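PDB 3E2V: 3'-5'-exonuclease from Saccharomyces cerevisiae, which probably incises double-stranded DNA and degrades it from the 3' to the 5' end, as a magnesium-dependent TatD-type nuclease. Local coordinates for residues G88-C93 with I159-L164; D165-H170 with H202-C207. One frame throughout, in Å; residues are numbered along the deposited sequence. Where two conformers were deposited one is given.

Contact 1: G88-C93 with I159-L164; sequences GVHPCC and IGEIGL
Gly160 packs backbone to backbone against Gly88: Gly88 N and Gly160 O are 3.0 Å apart, but the angle is poor for a hydrogen bond, and Ser65 OG and Thr86 OG1 serve the two atoms instead. A beta carbon modelled on Gly88 would fall 2.6 Å from Gly160 O, so the closeness depends on this glycine. A cis peptide leads into Glu161, where the chain turns a corner. The carbonyl it offers lies against the Val89-His90 backbone, with His90 CA giving a bent CA-H...O contact to Glu161 O (3.1 Å, 122° at the hydrogen). In the conformer given, the Glu161 and His90 side chains run side by side, Glu161 OE1 reaching the ring edge 3.5 Å from His90 CD2, with carboxylate and ring planes 66° apart. His90 gets there with CG anti to its backbone N (chi1 -180°), and Cys92 N donates to His90 ND1 in the ring plane, which fixes the ring's rotation. Ile162 sends its CG2 branch to within 3.5 Å of Val89 O, and a water bridges the segments, donating to Val89 O (2.8 Å) and accepting from Gly163 N (3.0 Å). Gly163 O meets the flank of the Pro91 ring (3.6 Å to Pro91 CB), and Pro91 CG packs on Leu164 C. Glu161 is a magnesium-binding residue of this protein, although in this model it does not ligate the ion; the contact lies at the metal-site end of the TIM-barrel fold. It joins the loop after strand 82-87 to strand 156-165, with helix 174-187 packing on Pro91, Ile162 and Leu164, and strand 199-204 alongside.

Contact 2: D165-H170 with H202-C207; sequences DYDRFH and HMRSAC
A salt-bridge network closes the end of two neighbouring parallel barrel strands, where Asp165 pairs with Arg204 and the chain leaves strand 156-165 through a type I turn. Arg204 grips the Asp165 carboxylate side-on, NE giving Asp165 OD1 a nearly straight bond (3.1 Å, 169°) and NH1 reaching the syn lone pair of Asp165 OD2 at 2.8 Å. His202 NE2 donates to the same OD2 (2.9 Å) from well above the carboxylate plane. Asp165 OD1 also takes the Asp167 N-H, an Asx turn, so four donors hold the group. With a leucine in place of Asp165, Arg204 would probably lose its main charge partner and His202 NE2 its acceptor, leaving both freer to turn. Tyr166 N donates to Arg204 O (3.0 Å). Asp167 OD1 accepts from Ser205 OG (2.7 Å), while Asp167 OD2, 3.8 Å from Arg204 NE and well out of the guanidinium plane, adds a long salt bridge of charge alone. Arg204 NH1 lies over one face of the Arg168 guanidinium, like charges close together. Ala206 CB makes a CH-pi contact over the Tyr166 ring. Ala206 occupies the N-cap position of helix 207-219, whose Asp209 binds Tyr166 OH, and Gln177 of helix 174-187 accepts from Asp165 N.

Contact 1 and contact 2 follow one another along the chain, contact 1 on strand 156-165 and contact 2 where the chain leaves it, their centres 11 Å apart. Strand 199-204 ties them together: Ile162 O lies 2.8 Å from His202 N and Leu164 N 3.0 Å from His202 O, probable hydrogen bonds of the parallel sheet. His202 is also the side-chain link. Its ring meets that of His90 with planes about 50° apart, and its ND1 makes a weak bond to Glu161 OE1, while NE2 is held by Asp165. Asp165 thus stands behind His202, and is likely to steady it beside Glu161 and the metal site. The side chains of Glu161 and His202 lie about 4 and 5 Å from the magnesium ion that His253 and Asp303 bind.

Contact 1: G88-C93 with I159-L164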
ATOM      1  N   GLY A  88      -9.881  -3.613  -0.469  1.00 12.43           N
ATOM      2  CA  GLY A  88     -10.410  -2.275  -0.186  1.00 13.13           C
ATOM      3  C   GLY A  88     -10.598  -1.476  -1.448  1.00 12.91           C
ATOM      4  O   GLY A  88     -10.201  -1.911  -2.521  1.00 13.99           O
ATOM      5  N   VAL A  89     -11.231  -0.313  -1.314  1.00 12.82           N
ATOM      6  CA  VAL A  89     -11.448   0.588  -2.460  1.00 12.63           C
ATOM      7  C   VAL A  89     -10.782   1.933  -2.202  1.00 13.07           C
ATOM      8  O   VAL A  89     -11.110   2.618  -1.237  1.00 13.38           O
ATOM      9  CB  VAL A  89     -12.949   0.789  -2.780  1.00 12.75           C
ATOM     10  CG1 VAL A  89     -13.135   1.622  -4.039  1.00 13.52           C
ATOM     11  CG2 VAL A  89     -13.619  -0.559  -2.956  1.00 13.77           C
ATOM     12  N   HIS A  90      -9.828   2.267  -3.059  1.00 13.22           N
ATOM     13  CA  HIS A  90      -8.969   3.448  -2.966  1.00 13.73           C
ATOM     14  C   HIS A  90      -9.785   4.673  -3.380  1.00 14.31           C
ATOM     15  O   HIS A  90     -10.752   4.544  -4.127  1.00 12.95           O
ATOM     16  CB  HIS A  90      -7.829   3.144  -3.950  1.00 14.34           C
ATOM     17  CG  HIS A  90      -6.762   4.176  -4.089  1.00 15.50           C
ATOM     18  ND1 HIS A  90      -6.962   5.394  -4.695  1.00 15.53           N
ATOM     19  CD2 HIS A  90      -5.434   4.096  -3.841  1.00 17.81           C
ATOM     20  CE1 HIS A  90      -5.816   6.051  -4.758  1.00 17.55           C
ATOM     21  NE2 HIS A  90      -4.870   5.276  -4.264  1.00 19.12           N
ATOM     22  N   PRO A  91      -9.414   5.861  -2.880  1.00 14.38           N
ATOM     23  CA  PRO A  91     -10.128   7.068  -3.297  1.00 15.62           C
ATOM     24  C   PRO A  91     -10.226   7.251  -4.832  1.00 16.39           C
ATOM     25  O   PRO A  91     -11.212   7.860  -5.286  1.00 18.09           O
ATOM     26  CB  PRO A  91      -9.337   8.204  -2.615  1.00 15.32           C
ATOM     27  CG  PRO A  91      -8.024   7.566  -2.201  1.00 14.94           C
ATOM     28  CD  PRO A  91      -8.380   6.156  -1.869  1.00 14.79           C
ATOM     29  N   CYS A  92      -9.282   6.702  -5.613  1.00 17.19           N
ATOM     30  CA  CYS A  92      -9.333   6.682  -7.103  1.00 18.33           C
ATOM     31  C   CYS A  92     -10.651   6.153  -7.605  1.00 17.77           C
ATOM     32  O   CYS A  92     -11.107   6.487  -8.699  1.00 18.19           O
ATOM     33  CB  CYS A  92      -8.272   5.721  -7.714  1.00 19.52           C
ATOM     34  SG  CYS A  92      -8.421   3.917  -7.234  1.00 24.18           S
ATOM     35  N   CYS A  93     -11.235   5.256  -6.824  1.00 16.23           N
ATOM     36  CA  CYS A  93     -12.127   4.266  -7.384  1.00 16.85           C
ATOM     37  C   CYS A  93     -13.451   4.193  -6.658  1.00 15.47           C
ATOM     38  O   CYS A  93     -14.254   3.287  -6.922  1.00 15.64           O
ATOM     39  CB  CYS A  93     -11.407   2.916  -7.365  1.00 16.68           C
ATOM     40  SG  CYS A  93      -9.852   2.927  -8.395  1.00 22.12           S
ATOM     41  N   ILE A 159      -6.845  -4.497   5.457  1.00 12.21           N
ATOM     42  CA  ILE A 159      -7.945  -3.789   4.801  1.00 12.57           C
ATOM     43  C   ILE A 159      -7.400  -2.485   4.235  1.00 12.55           C
ATOM     44  O   ILE A 159      -6.847  -1.669   4.980  1.00 13.05           O
ATOM     45  CB  ILE A 159      -9.112  -3.567   5.795  1.00 11.78           C
ATOM     46  CG1 ILE A 159      -9.778  -4.926   6.096  1.00 13.42           C
ATOM     47  CG2 ILE A 159     -10.118  -2.557   5.251  1.00 13.80           C
ATOM     48  CD1 ILE A 159     -10.661  -4.927   7.361  1.00 14.37           C
ATOM     49  N   GLY A 160      -7.550  -2.307   2.928  1.00 12.50           N
ATOM     50  CA  GLY A 160      -7.015  -1.143   2.224  1.00 12.26           C
ATOM     51  C   GLY A 160      -6.802  -1.530   0.774  1.00 13.30           C
ATOM     52  O   GLY A 160      -7.134  -2.656   0.418  1.00 14.05           O
ATOM     53  N   GLU A 161      -6.287  -0.649  -0.091  1.00 13.19           N
ATOM     54  CA  GLU A 161      -5.924   0.737   0.208  0.50 13.90           C
ATOM     55  C   GLU A 161      -7.166   1.601   0.340  1.00 13.65           C
ATOM     56  O   GLU A 161      -7.930   1.674  -0.617  1.00 14.66           O
ATOM     57  CB  GLU A 161      -5.113   1.296  -0.958  0.50 14.43           C
ATOM     58  CG  GLU A 161      -3.708   0.789  -1.031  0.50 15.82           C
ATOM     59  CD  GLU A 161      -2.854   1.564  -2.016  0.50 18.61           C
ATOM     60  OE1 GLU A 161      -2.809   2.812  -1.935  0.50 19.10           O
ATOM     61  OE2 GLU A 161      -2.226   0.910  -2.868  0.50 20.47           O
ATOM     62  N   ILE A 162      -7.354   2.258   1.487  1.00 12.50           N
ATOM     63  CA  ILE A 162      -8.462   3.203   1.654  1.00 12.80           C
ATOM     64  C   ILE A 162      -7.934   4.528   2.190  1.00 12.10           C
ATOM     65  O   ILE A 162      -6.909   4.563   2.874  1.00 12.76           O
ATOM     66  CB  ILE A 162      -9.574   2.640   2.575  1.00 12.44           C
ATOM     67  CG1 ILE A 162      -9.044   2.326   3.978  1.00 13.88           C
ATOM     68  CG2 ILE A 162     -10.192   1.372   1.951  1.00 14.50           C
ATOM     69  CD1 ILE A 162     -10.134   1.900   4.977  1.00 13.99           C
ATOM     70  N   GLY A 163      -8.612   5.618   1.862  1.00 12.10           N
ATOM     71  CA  GLY A 163      -8.192   6.906   2.382  1.00 11.90           C
ATOM     72  C   GLY A 163      -8.642   8.045   1.514  1.00 12.67           C
ATOM     73  O   GLY A 163      -9.742   8.016   0.951  1.00 13.54           O
ATOM     74  N   LEU A 164      -7.774   9.046   1.398  1.00 12.54           N
ATOM     75  CA  LEU A 164      -8.107  10.286   0.697  1.00 12.66           C
ATOM     76  C   LEU A 164      -6.972  10.679  -0.232  1.00 13.10           C
ATOM     77  O   LEU A 164      -5.798  10.528   0.134  1.00 14.53           O
ATOM     78  CB  LEU A 164      -8.366  11.411   1.707  1.00 12.83           C
ATOM     79  CG  LEU A 164      -9.477  11.213   2.736  1.00 13.39           C
ATOM     80  CD1 LEU A 164      -9.575  12.418   3.673  1.00 14.76           C
ATOM     81  CD2 LEU A 164     -10.811  11.024   2.038  1.00 13.67           C
TER
HETATM   82  O   HOH W   1     -11.115   4.911   0.375  1.00 13.69           O

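Contact 2: D165-H170 with H202-C207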
ATOM      1  N   ASP A 165      -7.308  11.194  -1.414  1.00 13.52           N
ATOM      2  CA  ASP A 165      -6.294  11.653  -2.362  1.00 13.66           C
ATOM      3  C   ASP A 165      -6.781  12.901  -3.058  1.00 13.43           C
ATOM      4  O   ASP A 165      -7.519  12.833  -4.028  1.00 14.28           O
ATOM      5  CB  ASP A 165      -5.993  10.560  -3.388  1.00 14.54           C
ATOM      6  CG  ASP A 165      -4.764  10.874  -4.242  1.00 16.09           C
ATOM      7  OD1 ASP A 165      -4.431  12.057  -4.435  1.00 17.47           O
ATOM      8  OD2 ASP A 165      -4.112   9.917  -4.713  1.00 20.25           O
ATOM      9  N   TYR A 166      -6.344  14.036  -2.544  1.00 13.47           N
ATOM     10  CA  TYR A 166      -6.800  15.333  -3.041  1.00 14.20           C
ATOM     11  C   TYR A 166      -6.004  15.797  -4.262  1.00 14.97           C
ATOM     12  O   TYR A 166      -6.292  16.865  -4.796  1.00 15.35           O
ATOM     13  CB  TYR A 166      -6.802  16.355  -1.905  1.00 14.63           C
ATOM     14  CG  TYR A 166      -7.899  16.116  -0.852  1.00 13.90           C
ATOM     15  CD1 TYR A 166      -8.749  15.008  -0.924  1.00 13.69           C
ATOM     16  CD2 TYR A 166      -8.086  17.005   0.207  1.00 13.78           C
ATOM     17  CE1 TYR A 166      -9.746  14.791   0.040  1.00 13.78           C
ATOM     18  CE2 TYR A 166      -9.092  16.796   1.182  1.00 15.14           C
ATOM     19  CZ  TYR A 166      -9.913  15.694   1.081  1.00 13.90           C
ATOM     20  OH  TYR A 166     -10.892  15.485   2.020  1.00 15.70           O
ATOM     21  N   ASP A 167      -5.026  14.998  -4.697  1.00 15.65           N
ATOM     22  CA  ASP A 167      -4.368  15.226  -5.996  1.00 16.39           C
ATOM     23  C   ASP A 167      -5.152  14.573  -7.126  1.00 17.78           C
ATOM     24  O   ASP A 167      -4.739  14.648  -8.289  1.00 19.22           O
ATOM     25  CB  ASP A 167      -2.959  14.633  -6.013  1.00 17.13           C
ATOM     26  CG  ASP A 167      -1.952  15.439  -5.209  1.00 17.99           C
ATOM     27  OD1 ASP A 167      -2.337  16.345  -4.449  1.00 17.76           O
ATOM     28  OD2 ASP A 167      -0.740  15.153  -5.353  1.00 22.37           O
ATOM     29  N   ARG A 168      -6.263  13.907  -6.802  1.00 17.00           N
ATOM     30  CA  ARG A 168      -6.999  13.102  -7.796  1.00 18.12           C
ATOM     31  C   ARG A 168      -8.494  13.400  -7.830  1.00 16.87           C
ATOM     32  O   ARG A 168      -9.308  12.506  -8.043  1.00 16.82           O
ATOM     33  CB  ARG A 168      -6.760  11.613  -7.533  1.00 19.35           C
ATOM     34  CG  ARG A 168      -5.309  11.159  -7.690  1.00 24.25           C
ATOM     35  CD  ARG A 168      -4.880  11.029  -9.145  1.00 31.45           C
ATOM     36  NE  ARG A 168      -3.518  10.505  -9.303  1.00 35.64           N
ATOM     37  CZ  ARG A 168      -2.401  11.212  -9.135  1.00 37.29           C
ATOM     38  NH1 ARG A 168      -2.452  12.488  -8.773  1.00 37.78           N
ATOM     39  NH2 ARG A 168      -1.217  10.633  -9.316  1.00 39.37           N
ATOM     40  N   PHE A 169      -8.864  14.668  -7.672  1.00 16.52           N
ATOM     41  CA  PHE A 169     -10.281  15.021  -7.761  1.00 16.80           C
ATOM     42  C   PHE A 169     -10.837  14.811  -9.160  1.00 17.09           C
ATOM     43  O   PHE A 169     -12.053  14.799  -9.332  1.00 18.74           O
ATOM     44  CB  PHE A 169     -10.531  16.470  -7.318  1.00 16.34           C
ATOM     45  CG  PHE A 169     -10.381  16.699  -5.839  1.00 16.04           C
ATOM     46  CD1 PHE A 169     -10.833  15.769  -4.912  1.00 15.48           C
ATOM     47  CD2 PHE A 169      -9.828  17.889  -5.380  1.00 16.48           C
ATOM     48  CE1 PHE A 169     -10.685  16.003  -3.559  1.00 15.00           C
ATOM     49  CE2 PHE A 169      -9.701  18.140  -4.021  1.00 16.76           C
ATOM     50  CZ  PHE A 169     -10.143  17.207  -3.112  1.00 16.42           C
ATOM     51  N   HIS A 170      -9.958  14.606 -10.144  1.00 17.12           N
ATOM     52  CA  HIS A 170     -10.432  14.247 -11.475  1.00 17.54           C
ATOM     53  C   HIS A 170     -10.979  12.828 -11.559  1.00 17.93           C
ATOM     54  O   HIS A 170     -11.699  12.504 -12.507  1.00 18.05           O
ATOM     55  CB  HIS A 170      -9.392  14.525 -12.558  1.00 18.17           C
ATOM     56  CG  HIS A 170      -8.088  13.836 -12.354  1.00 18.62           C
ATOM     57  ND1 HIS A 170      -7.220  14.180 -11.342  1.00 20.24           N
ATOM     58  CD2 HIS A 170      -7.468  12.869 -13.070  1.00 19.69           C
ATOM     59  CE1 HIS A 170      -6.130  13.443 -11.431  1.00 20.44           C
ATOM     60  NE2 HIS A 170      -6.259  12.629 -12.463  1.00 21.30           N
ATOM     61  N   HIS A 202      -4.217   5.234   2.516  1.00 14.55           N
ATOM     62  CA  HIS A 202      -3.712   6.148   1.485  1.00 16.42           C
ATOM     63  C   HIS A 202      -4.028   7.582   1.912  1.00 16.43           C
ATOM     64  O   HIS A 202      -5.160   7.914   2.271  1.00 16.06           O
ATOM     65  CB  HIS A 202      -4.355   5.808   0.130  1.00 18.13           C
ATOM     66  CG  HIS A 202      -3.863   6.649  -1.006  1.00 20.84           C
ATOM     67  ND1 HIS A 202      -2.804   6.275  -1.804  1.00 23.35           N
ATOM     68  CD2 HIS A 202      -4.295   7.838  -1.487  1.00 21.91           C
ATOM     69  CE1 HIS A 202      -2.588   7.210  -2.713  1.00 23.05           C
ATOM     70  NE2 HIS A 202      -3.481   8.168  -2.543  1.00 21.16           N
ATOM     71  N   MET A 203      -3.018   8.441   1.885  1.00 17.11           N
ATOM     72  CA  MET A 203      -3.219   9.848   2.146  1.00 17.48           C
ATOM     73  C   MET A 203      -2.307  10.630   1.207  1.00 18.32           C
ATOM     74  O   MET A 203      -1.064  10.481   1.228  1.00 18.40           O
ATOM     75  CB  MET A 203      -2.898  10.202   3.608  1.00 17.93           C
ATOM     76  CG  MET A 203      -3.277  11.628   4.051  1.00 18.53           C
ATOM     77  SD  MET A 203      -2.148  12.940   3.482  1.00 12.99           S
ATOM     78  CE  MET A 203      -0.763  12.684   4.608  1.00 19.62           C
ATOM     79  N   ARG A 204      -2.923  11.481   0.407  1.00 16.93           N
ATOM     80  CA  ARG A 204      -2.170  12.455  -0.370  1.00 16.87           C
ATOM     81  C   ARG A 204      -2.863  13.803  -0.311  1.00 16.11           C
ATOM     82  O   ARG A 204      -4.027  13.913  -0.684  1.00 15.45           O
ATOM     83  CB  ARG A 204      -2.069  12.009  -1.811  1.00 17.69           C
ATOM     84  CG  ARG A 204      -1.268  12.977  -2.662  1.00 21.33           C
ATOM     85  CD  ARG A 204      -0.474  12.248  -3.719  1.00 26.84           C
ATOM     86  NE  ARG A 204      -1.355  11.463  -4.581  1.00 30.58           N
ATOM     87  CZ  ARG A 204      -0.934  10.638  -5.537  1.00 32.32           C
ATOM     88  NH1 ARG A 204      -1.818   9.969  -6.258  1.00 32.79           N
ATOM     89  NH2 ARG A 204       0.368  10.479  -5.760  1.00 33.09           N
ATOM     90  N   SER A 205      -2.133  14.818   0.157  1.00 15.87           N
ATOM     91  CA  SER A 205      -2.594  16.218   0.162  1.00 15.88           C
ATOM     92  C   SER A 205      -3.912  16.442   0.900  1.00 16.07           C
ATOM     93  O   SER A 205      -4.664  17.367   0.599  1.00 16.62           O
ATOM     94  CB  SER A 205      -2.675  16.776  -1.271  1.00 16.21           C
ATOM     95  OG  SER A 205      -1.441  16.566  -1.942  1.00 17.58           O
ATOM     96  N   ALA A 206      -4.191  15.578   1.873  1.00 15.56           N
ATOM     97  CA  ALA A 206      -5.477  15.549   2.555  1.00 15.70           C
ATOM     98  C   ALA A 206      -5.294  15.362   4.063  1.00 15.22           C
ATOM     99  O   ALA A 206      -6.154  14.787   4.713  1.00 14.80           O
ATOM    100  CB  ALA A 206      -6.325  14.414   1.990  1.00 15.29           C
ATOM    101  N   CYS A 207      -4.188  15.843   4.626  1.00 16.18           N
ATOM    102  CA  CYS A 207      -3.849  15.438   5.983  1.00 15.95           C
ATOM    103  C   CYS A 207      -4.911  15.817   7.005  1.00 16.02           C
ATOM    104  O   CYS A 207      -5.323  14.974   7.815  1.00 15.48           O
ATOM    105  CB  CYS A 207      -2.478  15.971   6.382  1.00 15.44           C
ATOM    106  SG  CYS A 207      -1.828  15.148   7.879  1.00 18.29           S
TER